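Local coordinates for protein obscurin (Homo sapiens, PDB 4C4K) that is a giant muscle protein with predicted kinase and RhoGEF activities, whose first immunoglobulin domain probably serves in protein-protein binding, at residues Q42-A54 / L62-Y75. Numbering follows the deposited sequence. Where two conformers were deposited one is given.
Sequences QQPVAAGARFRLA and LTILDLALGDSGQY. With EDO (1,2-ethanediol), chain I; EDO (1,2-ethanediol), chain E.
Arg-50 reaches Asp-71 end-on: NH1 sits 2.9 Å from OD2 and NH2 3.0 Å from OD1, with guanidinium and carboxylate only 21° from coplanar. The chain bends at chi3 (-56°), which turns NH1 back to the Leu-65 carbonyl as well, nearly in line with its C=O. Asp-71 OD2 also accepts a hydrogen bond from Ala-68 N, which comes from above the carboxylate plane, and Tyr-75 OH donates to Asp-71 O at 2.6 Å. These are the Arg-Asp salt bridge and the tyrosine corner familiar from immunoglobulin domains. Cutting Arg-50 back to an alanine is likely to leave the buried Asp-71 carboxylate without its countercharge and the Leu-65 carbonyl without this donor.

The Phe-51 ring lies beside the bridge, CE1 over one guanidinium face near its rim, and turns its edge to Asp-71, CZ 3.7 Å from OD1, with ring and carboxylate planes nearly perpendicular. Its CE2 meets Ile-64 CG2 at 3.8 Å, while Leu-62 CD1 packs against Val-45 CG1 and Leu-53 CD2. Arg-52 points to the other face of the sheet, with Thr-63; in the conformer given, Leu-65 CD1 lies over one face of its guanidinium, toward the rim.

Paired backbone bonds between Arg-52 and Thr-63 join strands 51-56 and 59-64 as an antiparallel hairpin at the sheet's edge; strand 22-31 flanks 59-64, and Trp-38 of strand 35-40, in the opposing sheet, packs on Val-45, Leu-53 and Leu-62.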
loop_
_atom_site.group_PDB
_atom_site.type_symbol
_atom_site.label_atom_id
_atom_site.label_comp_id
_atom_site.label_asym_id
_atom_site.label_seq_id
_atom_site.Cartn_x
_atom_site.Cartn_y
_atom_site.Cartn_z
ATOM N N GLN A 42 -3.723 -1.755 -12.869
ATOM C CA GLN A 42 -2.866 -0.629 -13.283
ATOM C C GLN A 42 -3.614 0.477 -14.073
ATOM O O GLN A 42 -2.991 1.285 -14.771
ATOM C CB GLN A 42 -1.569 -1.123 -13.979
ATOM C CG GLN A 42 -0.651 -1.872 -13.017
ATOM C CD GLN A 42 0.671 -2.302 -13.600
ATOM O OE1 GLN A 42 1.136 -1.794 -14.627
ATOM N NE2 GLN A 42 1.330 -3.226 -12.916
ATOM N N GLN A 43 -4.956 0.507 -13.927
ATOM C CA GLN A 43 -5.862 1.477 -14.545
ATOM C C GLN A 43 -6.589 2.266 -13.451
ATOM O O GLN A 43 -7.081 1.668 -12.490
ATOM C CB GLN A 43 -6.904 0.770 -15.422
ATOM C CG GLN A 43 -6.393 0.384 -16.806
ATOM C CD GLN A 43 -7.501 -0.222 -17.631
ATOM O OE1 GLN A 43 -7.610 -1.447 -17.763
ATOM N NE2 GLN A 43 -8.370 0.622 -18.179
ATOM N N PRO A 44 -6.704 3.599 -13.591
ATOM C CA PRO A 44 -7.421 4.374 -12.564
ATOM C C PRO A 44 -8.889 4.000 -12.444
ATOM O O PRO A 44 -9.535 3.629 -13.414
ATOM C CB PRO A 44 -7.269 5.830 -13.024
ATOM C CG PRO A 44 -6.940 5.746 -14.488
ATOM C CD PRO A 44 -6.186 4.467 -14.674
ATOM N N VAL A 45 -9.395 4.065 -11.240
ATOM C CA VAL A 45 -10.799 3.823 -10.978
ATOM C C VAL A 45 -11.467 5.204 -11.125
ATOM O O VAL A 45 -11.068 6.161 -10.461
ATOM C CB VAL A 45 -11.032 3.187 -9.587
ATOM C CG1 VAL A 45 -12.522 3.175 -9.234
ATOM C CG2 VAL A 45 -10.442 1.776 -9.531
ATOM N N ALA A 46 -12.431 5.302 -12.030
ATOM C CA ALA A 46 -13.171 6.534 -12.322
ATOM C C ALA A 46 -14.564 6.472 -11.681
ATOM O O ALA A 46 -15.172 5.402 -11.649
ATOM C CB ALA A 46 -13.296 6.710 -13.846
ATOM N N ALA A 47 -15.080 7.619 -11.198
ATOM C CA ALA A 47 -16.401 7.664 -10.572
ATOM C C ALA A 47 -17.504 7.425 -11.609
ATOM O O ALA A 47 -17.388 7.838 -12.757
ATOM C CB ALA A 47 -16.618 8.996 -9.873
ATOM N N GLY A 48 -18.533 6.717 -11.202
ATOM C CA GLY A 48 -19.666 6.408 -12.068
ATOM C C GLY A 48 -20.809 5.850 -11.266
ATOM O O GLY A 48 -20.844 6.010 -10.046
ATOM N N ALA A 49 -21.741 5.180 -11.929
ATOM C CA ALA A 49 -22.917 4.642 -11.249
ATOM C C ALA A 49 -22.558 3.641 -10.117
ATOM O O ALA A 49 -23.201 3.625 -9.069
ATOM C CB ALA A 49 -23.842 3.999 -12.266
ATOM N N ARG A 50 -21.521 2.823 -10.324
ATOM C CA ARG A 50 -21.173 1.808 -9.335
ATOM C C ARG A 50 -19.942 2.127 -8.505
ATOM O O ARG A 50 -19.715 1.445 -7.526
ATOM C CB ARG A 50 -20.982 0.445 -10.013
ATOM C CG ARG A 50 -22.175 -0.103 -10.784
ATOM C CD ARG A 50 -22.084 -1.612 -10.933
ATOM N NE ARG A 50 -20.833 -2.064 -11.562
ATOM C CZ ARG A 50 -19.873 -2.736 -10.934
ATOM N NH1 ARG A 50 -19.978 -3.008 -9.640
ATOM N NH2 ARG A 50 -18.790 -3.116 -11.586
ATOM N N PHE A 51 -19.133 3.125 -8.894
ATOM C CA PHE A 51 -17.884 3.489 -8.207
ATOM C C PHE A 51 -18.019 4.887 -7.676
ATOM O O PHE A 51 -18.191 5.831 -8.452
ATOM C CB PHE A 51 -16.684 3.356 -9.161
ATOM C CG PHE A 51 -16.450 1.915 -9.552
ATOM C CD1 PHE A 51 -17.130 1.348 -10.625
ATOM C CD2 PHE A 51 -15.568 1.116 -8.832
ATOM C CE1 PHE A 51 -16.955 -0.007 -10.947
ATOM C CE2 PHE A 51 -15.370 -0.224 -9.169
ATOM C CZ PHE A 51 -16.075 -0.783 -10.218
ATOM N N ARG A 52 -18.003 5.018 -6.340
ATOM C CA ARG A 52 -18.191 6.319 -5.698
ATOM C C ARG A 52 -16.973 6.726 -4.912
ATOM O O ARG A 52 -16.554 6.002 -4.029
ATOM C CB ARG A 52 -19.435 6.305 -4.792
ATOM C CG ARG A 52 -20.649 5.673 -5.448
ATOM C CD ARG A 52 -21.134 6.495 -6.626
ATOM N NE ARG A 52 -22.405 5.997 -7.143
ATOM C CZ ARG A 52 -23.568 6.116 -6.514
ATOM N NH1 ARG A 52 -23.634 6.700 -5.324
ATOM N NH2 ARG A 52 -24.673 5.641 -7.063
ATOM N N LEU A 53 -16.431 7.889 -5.227
ATOM C CA LEU A 53 -15.248 8.428 -4.572
ATOM C C LEU A 53 -15.624 9.608 -3.708
ATOM O O LEU A 53 -16.438 10.445 -4.116
ATOM C CB LEU A 53 -14.210 8.840 -5.620
ATOM C CG LEU A 53 -13.643 7.713 -6.463
ATOM C CD1 LEU A 53 -13.153 8.244 -7.802
ATOM C CD2 LEU A 53 -12.498 7.056 -5.763
ATOM N N ALA A 54 -15.061 9.665 -2.494
ATOM C CA ALA A 54 -15.363 10.757 -1.575
ATOM C C ALA A 54 -14.212 10.992 -0.625
ATOM O O ALA A 54 -13.366 10.118 -0.424
ATOM C CB ALA A 54 -16.654 10.463 -0.803
ATOM N N LEU A 62 -13.511 4.839 -1.445
ATOM C CA LEU A 62 -13.967 4.216 -2.671
ATOM C C LEU A 62 -15.078 3.239 -2.291
ATOM O O LEU A 62 -14.804 2.229 -1.646
ATOM C CB LEU A 62 -12.848 3.483 -3.433
ATOM C CG LEU A 62 -13.324 2.662 -4.680
ATOM C CD1 LEU A 62 -14.146 3.549 -5.670
ATOM C CD2 LEU A 62 -12.152 2.003 -5.372
ATOM N N THR A 63 -16.331 3.535 -2.692
ATOM C CA THR A 63 -17.444 2.622 -2.429
ATOM C C THR A 63 -17.808 1.959 -3.739
ATOM O O THR A 63 -17.925 2.638 -4.746
ATOM C CB THR A 63 -18.658 3.364 -1.823
ATOM O OG1 THR A 63 -18.259 3.911 -0.571
ATOM C CG2 THR A 63 -19.861 2.444 -1.613
ATOM N N ILE A 64 -17.995 0.646 -3.726
ATOM C CA ILE A 64 -18.376 -0.110 -4.935
ATOM C C ILE A 64 -19.759 -0.651 -4.714
ATOM O O ILE A 64 -19.964 -1.405 -3.763
ATOM C CB ILE A 64 -17.334 -1.229 -5.280
ATOM C CG1 ILE A 64 -15.912 -0.622 -5.319
ATOM C CG2 ILE A 64 -17.686 -1.912 -6.618
ATOM C CD1 ILE A 64 -14.716 -1.652 -5.323
ATOM N N LEU A 65 -20.706 -0.294 -5.605
ATOM C CA LEU A 65 -22.079 -0.713 -5.486
ATOM C C LEU A 65 -22.381 -1.850 -6.431
ATOM O O LEU A 65 -21.773 -1.942 -7.500
ATOM C CB LEU A 65 -23.020 0.461 -5.762
ATOM C CG LEU A 65 -22.865 1.725 -4.870
ATOM C CD1 LEU A 65 -23.929 2.762 -5.247
ATOM C CD2 LEU A 65 -23.045 1.381 -3.375
ATOM N N ASP A 66 -23.324 -2.710 -6.047
ATOM C CA ASP A 66 -23.784 -3.820 -6.879
ATOM C C ASP A 66 -22.626 -4.685 -7.382
ATOM O O ASP A 66 -22.467 -4.870 -8.583
ATOM C CB ASP A 66 -24.657 -3.293 -8.039
ATOM C CG ASP A 66 -25.673 -4.301 -8.524
ATOM O OD1 ASP A 66 -25.923 -5.296 -7.791
ATOM O OD2 ASP A 66 -26.242 -4.089 -9.625
ATOM N N LEU A 67 -21.795 -5.159 -6.452
ATOM C CA LEU A 67 -20.601 -5.975 -6.717
ATOM C C LEU A 67 -20.796 -7.056 -7.759
ATOM O O LEU A 67 -21.786 -7.775 -7.730
ATOM C CB LEU A 67 -20.116 -6.652 -5.424
ATOM C CG LEU A 67 -19.587 -5.749 -4.322
ATOM C CD1 LEU A 67 -19.465 -6.525 -3.039
ATOM C CD2 LEU A 67 -18.252 -5.110 -4.727
ATOM N N ALA A 68 -19.809 -7.198 -8.638
ATOM C CA ALA A 68 -19.768 -8.235 -9.665
ATOM C C ALA A 68 -18.490 -9.015 -9.410
ATOM O O ALA A 68 -17.561 -8.491 -8.784
ATOM C CB ALA A 68 -19.725 -7.598 -11.046
ATOM N N LEU A 69 -18.437 -10.265 -9.856
ATOM C CA LEU A 69 -17.248 -11.099 -9.685
ATOM C C LEU A 69 -15.969 -10.421 -10.216
ATOM O O LEU A 69 -14.939 -10.495 -9.558
ATOM C CB LEU A 69 -17.455 -12.481 -10.309
ATOM C CG LEU A 69 -18.503 -13.384 -9.649
ATOM C CD1 LEU A 69 -18.778 -14.612 -10.514
ATOM C CD2 LEU A 69 -18.070 -13.822 -8.250
ATOM N N GLY A 70 -16.097 -9.687 -11.330
ATOM C CA GLY A 70 -15.028 -8.941 -11.991
ATOM C C GLY A 70 -14.430 -7.812 -11.168
ATOM O O GLY A 70 -13.340 -7.331 -11.491
ATOM N N ASP A 71 -15.128 -7.386 -10.087
ATOM C CA ASP A 71 -14.661 -6.344 -9.167
ATOM C C ASP A 71 -13.613 -6.910 -8.210
ATOM O O ASP A 71 -12.940 -6.139 -7.528
ATOM C CB ASP A 71 -15.829 -5.733 -8.372
ATOM C CG ASP A 71 -16.862 -4.998 -9.220
ATOM O OD1 ASP A 71 -16.482 -4.449 -10.293
ATOM O OD2 ASP A 71 -18.039 -4.957 -8.812
ATOM N N SER A 72 -13.471 -8.249 -8.147
ATOM C CA SER A 72 -12.469 -8.883 -7.279
ATOM C C SER A 72 -11.072 -8.512 -7.710
ATOM O O SER A 72 -10.824 -8.325 -8.903
ATOM C CB SER A 72 -12.586 -10.407 -7.321
ATOM O OG SER A 72 -13.842 -10.830 -6.823
ATOM N N GLY A 73 -10.163 -8.458 -6.749
ATOM C CA GLY A 73 -8.765 -8.195 -7.042
ATOM C C GLY A 73 -8.128 -7.206 -6.103
ATOM O O GLY A 73 -8.612 -6.979 -4.995
ATOM N N GLN A 74 -7.024 -6.634 -6.545
ATOM C CA GLN A 74 -6.245 -5.723 -5.740
ATOM C C GLN A 74 -6.500 -4.291 -6.138
ATOM O O GLN A 74 -6.385 -3.934 -7.313
ATOM C CB GLN A 74 -4.747 -6.077 -5.880
ATOM C CG GLN A 74 -3.877 -5.371 -4.871
ATOM C CD GLN A 74 -2.430 -5.533 -5.208
ATOM O OE1 GLN A 74 -1.873 -4.742 -5.956
ATOM N NE2 GLN A 74 -1.807 -6.578 -4.688
ATOM N N TYR A 75 -6.827 -3.465 -5.150
ATOM C CA TYR A 75 -7.018 -2.034 -5.348
ATOM C C TYR A 75 -5.820 -1.335 -4.734
ATOM O O TYR A 75 -5.473 -1.630 -3.603
ATOM C CB TYR A 75 -8.332 -1.553 -4.705
ATOM C CG TYR A 75 -9.549 -2.059 -5.452
ATOM C CD1 TYR A 75 -9.993 -3.371 -5.295
ATOM C CD2 TYR A 75 -10.252 -1.231 -6.325
ATOM C CE1 TYR A 75 -11.088 -3.855 -6.007
ATOM C CE2 TYR A 75 -11.355 -1.705 -7.038
ATOM C CZ TYR A 75 -11.764 -3.019 -6.877
ATOM O OH TYR A 75 -12.819 -3.520 -7.595
HETATM C C1 EDO I . -19.587 0.800 -13.587
HETATM O O1 EDO I . -20.337 0.080 -14.556
HETATM C C2 EDO I . -20.217 2.210 -13.399
HETATM O O2 EDO I . -19.496 2.952 -12.419
HETATM C C1 EDO E . -13.470 0.155 -13.687
HETATM O O1 EDO E . -12.631 -0.300 -12.619
HETATM C C2 EDO E . -14.224 1.461 -13.292
HETATM O O2 EDO E . -13.303 2.538 -13.177
HETATM O O HOH W 1 -17.796 6.543 -1.179
#